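Long-range contacts in HTH-type transcriptional regulator MmpR5 (Mycobacterium tuberculosis, PDB 4NB5), which binds promoter DNA as a homodimer and controls expression of the MmpS-MmpL transport systems and of its own gene: residues B[35-43]-B[56-67]; B[71-81]-B[93-103]. One frame throughout, in Å; residues are numbered along the deposited sequence. Where two conformers were deposited one is given.

Contact 1 of 2, residues B[35-43]-B[56-67]; sequences LAGRLLGWL and LATALAASSGGI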
# COMPACT_ATOMS: atom_id res chain seq x y z
N LEU B 35 -8.35 6.63 -19.58
CA LEU B 35 -7.32 7.63 -19.32
C LEU B 35 -6.27 7.12 -18.34
O LEU B 35 -5.08 7.41 -18.49
CB LEU B 35 -7.93 8.95 -18.85
CG LEU B 35 -6.94 10.08 -18.57
CD1 LEU B 35 -5.98 10.32 -19.73
CD2 LEU B 35 -7.73 11.35 -18.26
N ALA B 36 -6.69 6.35 -17.34
CA ALA B 36 -5.73 5.75 -16.41
C ALA B 36 -4.74 4.84 -17.14
O ALA B 36 -3.55 4.88 -16.87
CB ALA B 36 -6.46 4.98 -15.32
N GLY B 37 -5.25 4.02 -18.05
CA GLY B 37 -4.41 3.15 -18.85
C GLY B 37 -3.44 3.92 -19.73
O GLY B 37 -2.26 3.58 -19.82
N ARG B 38 -3.94 4.96 -20.39
CA ARG B 38 -3.10 5.79 -21.25
C ARG B 38 -2.03 6.52 -20.45
O ARG B 38 -0.88 6.61 -20.87
CB ARG B 38 -3.96 6.79 -22.04
CG ARG B 38 -4.88 6.13 -23.05
CD ARG B 38 -5.83 7.15 -23.69
NE ARG B 38 -5.10 8.12 -24.51
CZ ARG B 38 -5.26 9.44 -24.48
NH1 ARG B 38 -6.14 10.01 -23.66
NH2 ARG B 38 -4.52 10.20 -25.28
N LEU B 39 -2.41 7.02 -19.27
CA LEU B 39 -1.47 7.68 -18.37
C LEU B 39 -0.36 6.74 -17.91
O LEU B 39 0.82 7.11 -17.92
CB LEU B 39 -2.20 8.30 -17.18
CG LEU B 39 -1.30 8.95 -16.14
CD1 LEU B 39 -0.41 10.01 -16.76
CD2 LEU B 39 -2.12 9.55 -15.01
N LEU B 40 -0.72 5.51 -17.52
CA LEU B 40 0.28 4.54 -17.12
C LEU B 40 1.19 4.22 -18.31
O LEU B 40 2.41 4.18 -18.17
CB LEU B 40 -0.37 3.27 -16.59
CG LEU B 40 0.58 2.15 -16.17
CD1 LEU B 40 1.58 2.64 -15.12
CD2 LEU B 40 -0.18 0.95 -15.64
N GLY B 41 0.60 4.01 -19.48
CA GLY B 41 1.38 3.76 -20.67
C GLY B 41 2.36 4.89 -20.98
O GLY B 41 3.53 4.64 -21.28
N TRP B 42 1.88 6.12 -20.92
CA TRP B 42 2.73 7.27 -21.15
C TRP B 42 3.91 7.31 -20.17
O TRP B 42 5.05 7.54 -20.56
CB TRP B 42 1.92 8.57 -21.06
CG TRP B 42 2.74 9.79 -21.37
CD1 TRP B 42 3.24 10.69 -20.47
CD2 TRP B 42 3.14 10.26 -22.67
NE1 TRP B 42 3.93 11.68 -21.13
CE2 TRP B 42 3.88 11.44 -22.47
CE3 TRP B 42 2.92 9.79 -23.97
CZ2 TRP B 42 4.42 12.16 -23.54
CZ3 TRP B 42 3.47 10.51 -25.03
CH2 TRP B 42 4.21 11.68 -24.80
N LEU B 43 3.64 7.06 -18.89
CA LEU B 43 4.71 7.14 -17.89
C LEU B 43 5.70 5.99 -18.00
O LEU B 43 6.79 6.04 -17.42
CB LEU B 43 4.13 7.23 -16.47
CG LEU B 43 3.43 8.56 -16.17
CD1 LEU B 43 2.63 8.47 -14.90
CD2 LEU B 43 4.45 9.69 -16.07
N LEU B 56 1.38 16.22 -18.95
CA LEU B 56 0.57 15.02 -19.10
C LEU B 56 -0.76 15.35 -19.76
O LEU B 56 -1.21 14.64 -20.67
CB LEU B 56 0.33 14.37 -17.73
CG LEU B 56 1.60 13.81 -17.09
CD1 LEU B 56 1.36 13.38 -15.65
CD2 LEU B 56 2.15 12.65 -17.91
N ALA B 57 -1.39 16.43 -19.32
CA ALA B 57 -2.66 16.84 -19.91
C ALA B 57 -2.48 17.15 -21.39
O ALA B 57 -3.34 16.81 -22.20
CB ALA B 57 -3.20 18.06 -19.18
N THR B 58 -1.36 17.77 -21.75
CA THR B 58 -1.10 18.14 -23.14
C THR B 58 -0.88 16.90 -24.01
O THR B 58 -1.50 16.76 -25.07
CB THR B 58 0.13 19.06 -23.24
OG1 THR B 58 -0.17 20.32 -22.62
CG2 THR B 58 0.49 19.31 -24.69
N ALA B 59 -0.02 16.01 -23.54
CA ALA B 59 0.36 14.81 -24.29
C ALA B 59 -0.83 13.90 -24.57
O ALA B 59 -0.92 13.28 -25.64
CB ALA B 59 1.44 14.05 -23.53
N LEU B 60 -1.73 13.81 -23.60
CA LEU B 60 -2.86 12.88 -23.65
C LEU B 60 -4.17 13.55 -24.08
O LEU B 60 -5.22 12.91 -24.09
CB LEU B 60 -3.03 12.21 -22.28
CG LEU B 60 -1.81 11.41 -21.83
CD1 LEU B 60 -1.99 10.86 -20.41
CD2 LEU B 60 -1.53 10.27 -22.81
N ALA B 61 -4.11 14.83 -24.43
CA ALA B 61 -5.30 15.56 -24.83
C ALA B 61 -6.38 15.41 -23.76
O ALA B 61 -7.54 15.14 -24.06
CB ALA B 61 -5.82 15.05 -26.17
N ALA B 62 -5.97 15.59 -22.50
CA ALA B 62 -6.86 15.39 -21.37
C ALA B 62 -7.04 16.66 -20.55
O ALA B 62 -6.27 17.62 -20.68
CB ALA B 62 -6.33 14.26 -20.49
N SER B 63 -8.08 16.67 -19.71
CA SER B 63 -8.31 17.78 -18.80
C SER B 63 -7.43 17.64 -17.57
O SER B 63 -6.97 16.55 -17.25
CB SER B 63 -9.78 17.82 -18.38
OG SER B 63 -10.11 16.70 -17.59
N SER B 64 -7.21 18.75 -16.87
CA SER B 64 -6.40 18.72 -15.65
C SER B 64 -7.09 17.87 -14.59
O SER B 64 -6.43 17.22 -13.79
CB SER B 64 -6.16 20.14 -15.13
OG SER B 64 -7.38 20.79 -14.85
N GLY B 65 -8.42 17.89 -14.60
CA GLY B 65 -9.20 17.08 -13.70
C GLY B 65 -8.99 15.60 -13.98
O GLY B 65 -8.82 14.81 -13.06
N GLY B 66 -9.00 15.24 -15.26
CA GLY B 66 -8.79 13.87 -15.67
C GLY B 66 -7.43 13.35 -15.24
O GLY B 66 -7.31 12.23 -14.73
N ILE B 67 -6.40 14.16 -15.45
CA ILE B 67 -5.05 13.78 -15.03
C ILE B 67 -5.00 13.60 -13.52
O ILE B 67 -4.48 12.59 -13.02
CB ILE B 67 -4.01 14.83 -15.46
CG1 ILE B 67 -3.97 14.95 -16.99
CG2 ILE B 67 -2.64 14.48 -14.92
CD1 ILE B 67 -3.63 13.67 -17.72
O HOH W 1 -8.30 12.52 -24.14
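The carbonyl oxygen of Leu60 is gripped by both terminal nitrogens of Arg38, NH1 at 3.1 Å and NH2 at 3.0 Å from Leu60 O. The guanidinium comes end-on with the oxygen lying in its plane, yet the two bonds differ at the acceptor: NH1 sits on a lone pair in the carbonyl plane, whereas NH2 stands well above that plane. Arginine suits the place because its two terminal N-H groups can converge on one carbonyl while its flat face takes Leu60 CD2; a bend at chi3 (66°) puts the group there. A water links the same corner, donating to Ala61 O and accepting weakly from Arg38 NH1. The carbonyl so held belongs to the point where helix 53-59 ends: Ala61, with positive phi, closes a Schellman motif, and Ser63 then caps helix 64-77, its OG accepting from Gly66 N at 3.0 Å. This is the turn of the helix-turn-helix inferred to bind DNA in this MarR-type regulator, and helix 34-45 packs against it. Leu60 CD1 reaches the backbone of helix 34-45, 3.8 Å from Leu39 CA, while Leu39 CD1 fits against both methyls of Leu56. With CG of Leu35 opposite its own backbone N (chi1 -179°), CD2 is carried to the backbone of Gly66, 3.6 Å from Gly66 C; a residue without a side chain lets the helices come this close. Ala59 CB sits over one face of the Trp42 indole, 3.8 Å from the centroid of the six-membered ring in a CH-pi contact, and Leu56 CD2 approaches Trp42 CD1 obliquely. Trp42 NE1 is hydrogen-bonded to Gln51 OE1 of strand 51-52.

Contact 2 of 2, residues B[71-81]-B[93-103]; sequences ARMLIQFGFIE and FRLRPNAFAAG. With 2JT (1,3-dihydroxypropan-2-yl octadecanoate), chain E.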
# COMPACT_ATOMS: atom_id res chain seq x y z
N ALA B 71 -4.33 10.04 -11.96
CA ALA B 71 -3.03 9.93 -11.31
C ALA B 71 -3.21 9.40 -9.89
O ALA B 71 -2.45 8.55 -9.43
CB ALA B 71 -2.32 11.28 -11.30
N ARG B 72 -4.23 9.90 -9.20
CA ARG B 72 -4.53 9.45 -7.85
C ARG B 72 -4.78 7.95 -7.81
O ARG B 72 -4.32 7.26 -6.90
CB ARG B 72 -5.74 10.22 -7.31
CG ARG B 72 -6.07 9.93 -5.85
CD ARG B 72 -7.20 10.83 -5.36
NE ARG B 72 -7.00 12.21 -5.78
CZ ARG B 72 -7.87 12.94 -6.48
NH1 ARG B 72 -9.04 12.43 -6.86
NH2 ARG B 72 -7.56 14.19 -6.81
N MET B 73 -5.50 7.45 -8.81
CA MET B 73 -5.80 6.03 -8.90
C MET B 73 -4.52 5.21 -9.09
O MET B 73 -4.32 4.20 -8.42
CB MET B 73 -6.76 5.79 -10.06
CG MET B 73 -7.22 4.36 -10.22
SD MET B 73 -8.54 4.20 -11.45
CE MET B 73 -9.23 5.87 -11.46
N LEU B 74 -3.66 5.65 -9.99
CA LEU B 74 -2.42 4.92 -10.25
C LEU B 74 -1.48 4.96 -9.05
O LEU B 74 -0.69 4.04 -8.86
CB LEU B 74 -1.72 5.48 -11.49
CG LEU B 74 -2.44 5.25 -12.82
CD1 LEU B 74 -1.67 5.90 -13.96
CD2 LEU B 74 -2.65 3.77 -13.11
N ILE B 75 -1.53 6.03 -8.27
CA ILE B 75 -0.75 6.09 -7.03
C ILE B 75 -1.30 5.04 -6.05
O ILE B 75 -0.54 4.29 -5.44
CB ILE B 75 -0.79 7.50 -6.40
CG1 ILE B 75 0.07 8.46 -7.23
CG2 ILE B 75 -0.29 7.47 -4.96
CD1 ILE B 75 -0.14 9.94 -6.91
N GLN B 76 -2.62 4.97 -5.92
CA GLN B 76 -3.24 4.00 -5.02
C GLN B 76 -2.91 2.58 -5.45
O GLN B 76 -2.68 1.71 -4.61
CB GLN B 76 -4.76 4.19 -4.99
CG GLN B 76 -5.46 3.25 -4.02
CD GLN B 76 -6.94 3.09 -4.33
OE1 GLN B 76 -7.32 2.88 -5.49
NE2 GLN B 76 -7.77 3.19 -3.31
N PHE B 77 -2.91 2.33 -6.76
CA PHE B 77 -2.54 1.01 -7.28
C PHE B 77 -1.05 0.69 -7.06
O PHE B 77 -0.65 -0.48 -7.14
CB PHE B 77 -2.88 0.89 -8.77
CG PHE B 77 -4.36 0.85 -9.05
CD1 PHE B 77 -5.27 0.51 -8.07
CD2 PHE B 77 -4.83 1.15 -10.32
CE1 PHE B 77 -6.64 0.47 -8.34
CE2 PHE B 77 -6.19 1.11 -10.60
CZ PHE B 77 -7.09 0.77 -9.61
N GLY B 78 -0.24 1.71 -6.80
CA GLY B 78 1.15 1.49 -6.46
C GLY B 78 2.11 1.69 -7.62
O GLY B 78 3.30 1.44 -7.47
N PHE B 79 1.61 2.16 -8.76
CA PHE B 79 2.45 2.21 -9.96
C PHE B 79 3.26 3.50 -10.11
O PHE B 79 4.37 3.46 -10.64
CB PHE B 79 1.62 2.03 -11.23
CG PHE B 79 0.97 0.68 -11.35
CD1 PHE B 79 1.74 -0.47 -11.44
CD2 PHE B 79 -0.40 0.56 -11.40
CE1 PHE B 79 1.15 -1.72 -11.55
CE2 PHE B 79 -1.00 -0.69 -11.52
CZ PHE B 79 -0.22 -1.82 -11.60
N ILE B 80 2.69 4.63 -9.69
CA ILE B 80 3.35 5.91 -9.89
C ILE B 80 3.47 6.70 -8.59
O ILE B 80 2.86 6.35 -7.58
CB ILE B 80 2.64 6.78 -10.96
CG1 ILE B 80 1.36 7.42 -10.40
CG2 ILE B 80 2.35 5.94 -12.20
CD1 ILE B 80 0.67 8.37 -11.38
N GLU B 81 4.28 7.75 -8.64
CA GLU B 81 4.51 8.58 -7.47
C GLU B 81 4.40 10.05 -7.83
O GLU B 81 4.65 10.46 -8.97
CB GLU B 81 5.89 8.31 -6.88
CG GLU B 81 7.03 8.59 -7.83
CD GLU B 81 8.34 7.95 -7.38
OE1 GLU B 81 8.31 7.17 -6.41
OE2 GLU B 81 9.38 8.24 -8.00
N PHE B 93 4.70 13.87 -11.78
CA PHE B 93 4.49 12.45 -11.53
C PHE B 93 5.56 11.67 -12.25
O PHE B 93 6.13 12.12 -13.25
CB PHE B 93 3.12 11.99 -12.01
CG PHE B 93 1.98 12.65 -11.31
CD1 PHE B 93 1.59 12.24 -10.05
CD2 PHE B 93 1.31 13.70 -11.91
CE1 PHE B 93 0.53 12.85 -9.40
CE2 PHE B 93 0.26 14.32 -11.26
CZ PHE B 93 -0.13 13.90 -10.01
N ARG B 94 5.79 10.47 -11.75
CA ARG B 94 6.79 9.60 -12.31
C ARG B 94 6.42 8.14 -12.03
O ARG B 94 5.85 7.85 -11.03
CB ARG B 94 8.04 9.86 -11.53
CG ARG B 94 9.29 9.59 -12.17
CD ARG B 94 10.28 9.47 -11.04
NE ARG B 94 10.67 8.21 -11.42
CZ ARG B 94 11.67 7.98 -12.20
NH1 ARG B 94 12.50 8.88 -12.56
NH2 ARG B 94 11.79 6.79 -12.56
N LEU B 95 6.74 7.27 -12.94
CA LEU B 95 6.57 5.86 -12.66
C LEU B 95 7.49 5.49 -11.51
O LEU B 95 8.64 5.94 -11.44
CB LEU B 95 6.94 5.03 -13.89
CG LEU B 95 6.51 3.57 -13.86
CD1 LEU B 95 5.02 3.45 -14.15
CD2 LEU B 95 7.33 2.77 -14.84
N ARG B 96 7.00 4.66 -10.61
CA ARG B 96 7.82 4.25 -9.48
C ARG B 96 8.92 3.30 -9.90
O ARG B 96 8.79 2.57 -10.88
CB ARG B 96 6.95 3.60 -8.40
CG ARG B 96 6.66 4.51 -7.23
CD ARG B 96 6.80 3.76 -5.92
NE ARG B 96 5.53 3.17 -5.49
CZ ARG B 96 5.42 2.21 -4.59
NH1 ARG B 96 6.49 1.68 -4.01
NH2 ARG B 96 4.21 1.76 -4.27
N PRO B 97 10.05 3.32 -9.18
CA PRO B 97 11.05 2.28 -9.45
C PRO B 97 10.40 0.91 -9.25
O PRO B 97 9.60 0.77 -8.33
CB PRO B 97 12.11 2.52 -8.37
CG PRO B 97 11.87 3.88 -7.84
CD PRO B 97 10.41 4.16 -8.02
N ASN B 98 10.72 -0.07 -10.09
CA ASN B 98 10.19 -1.41 -9.92
C ASN B 98 8.65 -1.35 -9.79
O ASN B 98 8.07 -2.00 -8.92
CB ASN B 98 10.81 -2.02 -8.66
CG ASN B 98 11.01 -3.52 -8.77
OD1 ASN B 98 11.12 -4.08 -9.86
ND2 ASN B 98 11.06 -4.19 -7.62
N ALA B 99 8.01 -0.59 -10.68
CA ALA B 99 6.60 -0.23 -10.53
C ALA B 99 5.64 -1.41 -10.44
O ALA B 99 4.69 -1.37 -9.67
CB ALA B 99 6.16 0.70 -11.66
N PHE B 100 5.87 -2.44 -11.24
CA PHE B 100 4.93 -3.56 -11.25
C PHE B 100 5.14 -4.48 -10.04
O PHE B 100 4.20 -5.13 -9.58
CB PHE B 100 4.95 -4.26 -12.60
CG PHE B 100 4.18 -3.51 -13.64
CD1 PHE B 100 4.74 -2.37 -14.22
CD2 PHE B 100 2.89 -3.86 -13.98
CE1 PHE B 100 4.03 -1.63 -15.15
CE2 PHE B 100 2.18 -3.12 -14.91
CZ PHE B 100 2.75 -2.01 -15.49
N ALA B 101 6.34 -4.50 -9.49
CA ALA B 101 6.57 -5.19 -8.23
C ALA B 101 5.85 -4.43 -7.13
O ALA B 101 5.21 -5.03 -6.26
CB ALA B 101 8.03 -5.28 -7.92
N ALA B 102 5.94 -3.10 -7.17
CA ALA B 102 5.22 -2.27 -6.20
C ALA B 102 3.70 -2.47 -6.34
O ALA B 102 2.97 -2.54 -5.35
CB ALA B 102 5.59 -0.81 -6.40
N GLY B 103 3.24 -2.57 -7.57
CA GLY B 103 1.84 -2.87 -7.83
C GLY B 103 1.43 -4.20 -7.23
O GLY B 103 0.34 -4.33 -6.63
C10 2JT E . -3.85 -3.21 -13.35
C13 2JT E . -7.41 -5.07 -13.68
C15 2JT E . -7.03 -7.49 -14.14
C17 2JT E . -8.74 -9.21 -14.59
C20 2JT E . -8.98 -10.49 -18.21
C21 2JT E . -8.65 -11.91 -18.37
C22 2JT E . -7.70 -12.12 -19.56
C24 2JT E . -7.32 -11.57 -21.92
O01 2JT E . -4.75 -4.86 -10.85
C02 2JT E . -3.63 -4.57 -11.15
O03 2JT E . -3.08 -3.71 -10.26
C04 2JT E . -2.02 -3.80 -9.60
C05 2JT E . -1.63 -5.24 -9.39
O06 2JT E . -0.43 -5.50 -9.99
C07 2JT E . -2.59 -3.03 -8.34
O08 2JT E . -1.76 -2.98 -7.48
C09 2JT E . -3.07 -4.38 -12.60
C11 2JT E . -5.07 -3.73 -14.12
C12 2JT E . -6.04 -4.57 -13.17
C14 2JT E . -7.70 -6.48 -13.21
C16 2JT E . -7.47 -8.86 -13.94
C18 2JT E . -8.68 -9.12 -16.03
C19 2JT E . -9.55 -10.14 -16.80
C23 2JT E . -8.28 -11.94 -20.89
C25 2JT E . -8.15 -11.03 -23.08
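A buried antiparallel strand pairing, flanked at both ends by helix packing, joins the wing hairpin to the helices before and after it. Glu81 and Arg94 form a hydrogen-bonded pair, with Glu81 N 2.9 Å from Arg94 O and Arg94 N 3.0 Å from Glu81 O; Ile80 and Leu95 form the neighbouring non-hydrogen-bonded pair. Just beyond, Arg96 N donates almost straight to Phe79 O (2.9 Å, 171° at the hydrogen). The side chains of Glu81 and Arg94 run side by side, but their salt bridge is long, 3.7 Å from Glu81 OE2 to Arg94 NE. Each has a stronger partner on the fourth subunit: Gln22 hydrogen-bonds to Glu81 OE2, and Glu18 forms a salt bridge with Arg94 NH1. Leu95 O fixes Arg94 NE, while Glu49 forms a salt bridge with NH2. In this winged helix-turn-helix, Phe93 faces back onto helix 64-77: Ala71 CB, small enough to let the phenyl approach, lies over its ring, 3.9 Å from the centroid, a CH-pi contact, and Ile75 CD1 touches the edge. Gly78 closes helix 64-77 in a Schellman motif with positive phi, a backbone shape that calls for glycine. Phe79 CG, opposite the carbonyl carbon (chi1 -65°), sends the ring toward helix 99-124, where CE1 lies over one face of Phe100, planes at 46°. Glycine suits position 103 because a CB there would run into Phe79 CE1. Phe77, Phe79 and Gly103 line the pocket of the glycerol head group of 1,3-dihydroxypropan-2-yl octadecanoate, which also hydrogen-bonds to Glu104 and to Arg107 of the second subunit. Its hydroxyl O08 lies 2.6 Å from Gly103 O and also close to Phe77 O, which takes the proton being unsettled.

How the contacts relate
After helix 16-28 the chain runs through helix 34-45, then makes the short strand 51-52 and helix 53-59; contact 1 closes this loop by bringing helix 53-59, the turn and the first residues of helix 64-77 back onto helix 34-45. Only then does contact 2 open, on the later turns of helix 64-77, and it closes over the hairpin of strands 80-83 and 92-95 onto the start of helix 99-124, which it alone ties in. The two loops follow in series, neither nested nor crossed, with helix 64-77 shared. They also touch: Leu74 and Leu95 of contact 2 pack on Leu40 of contact 1, so helix 34-45 packs on both helix 64-77 and strand 92-95.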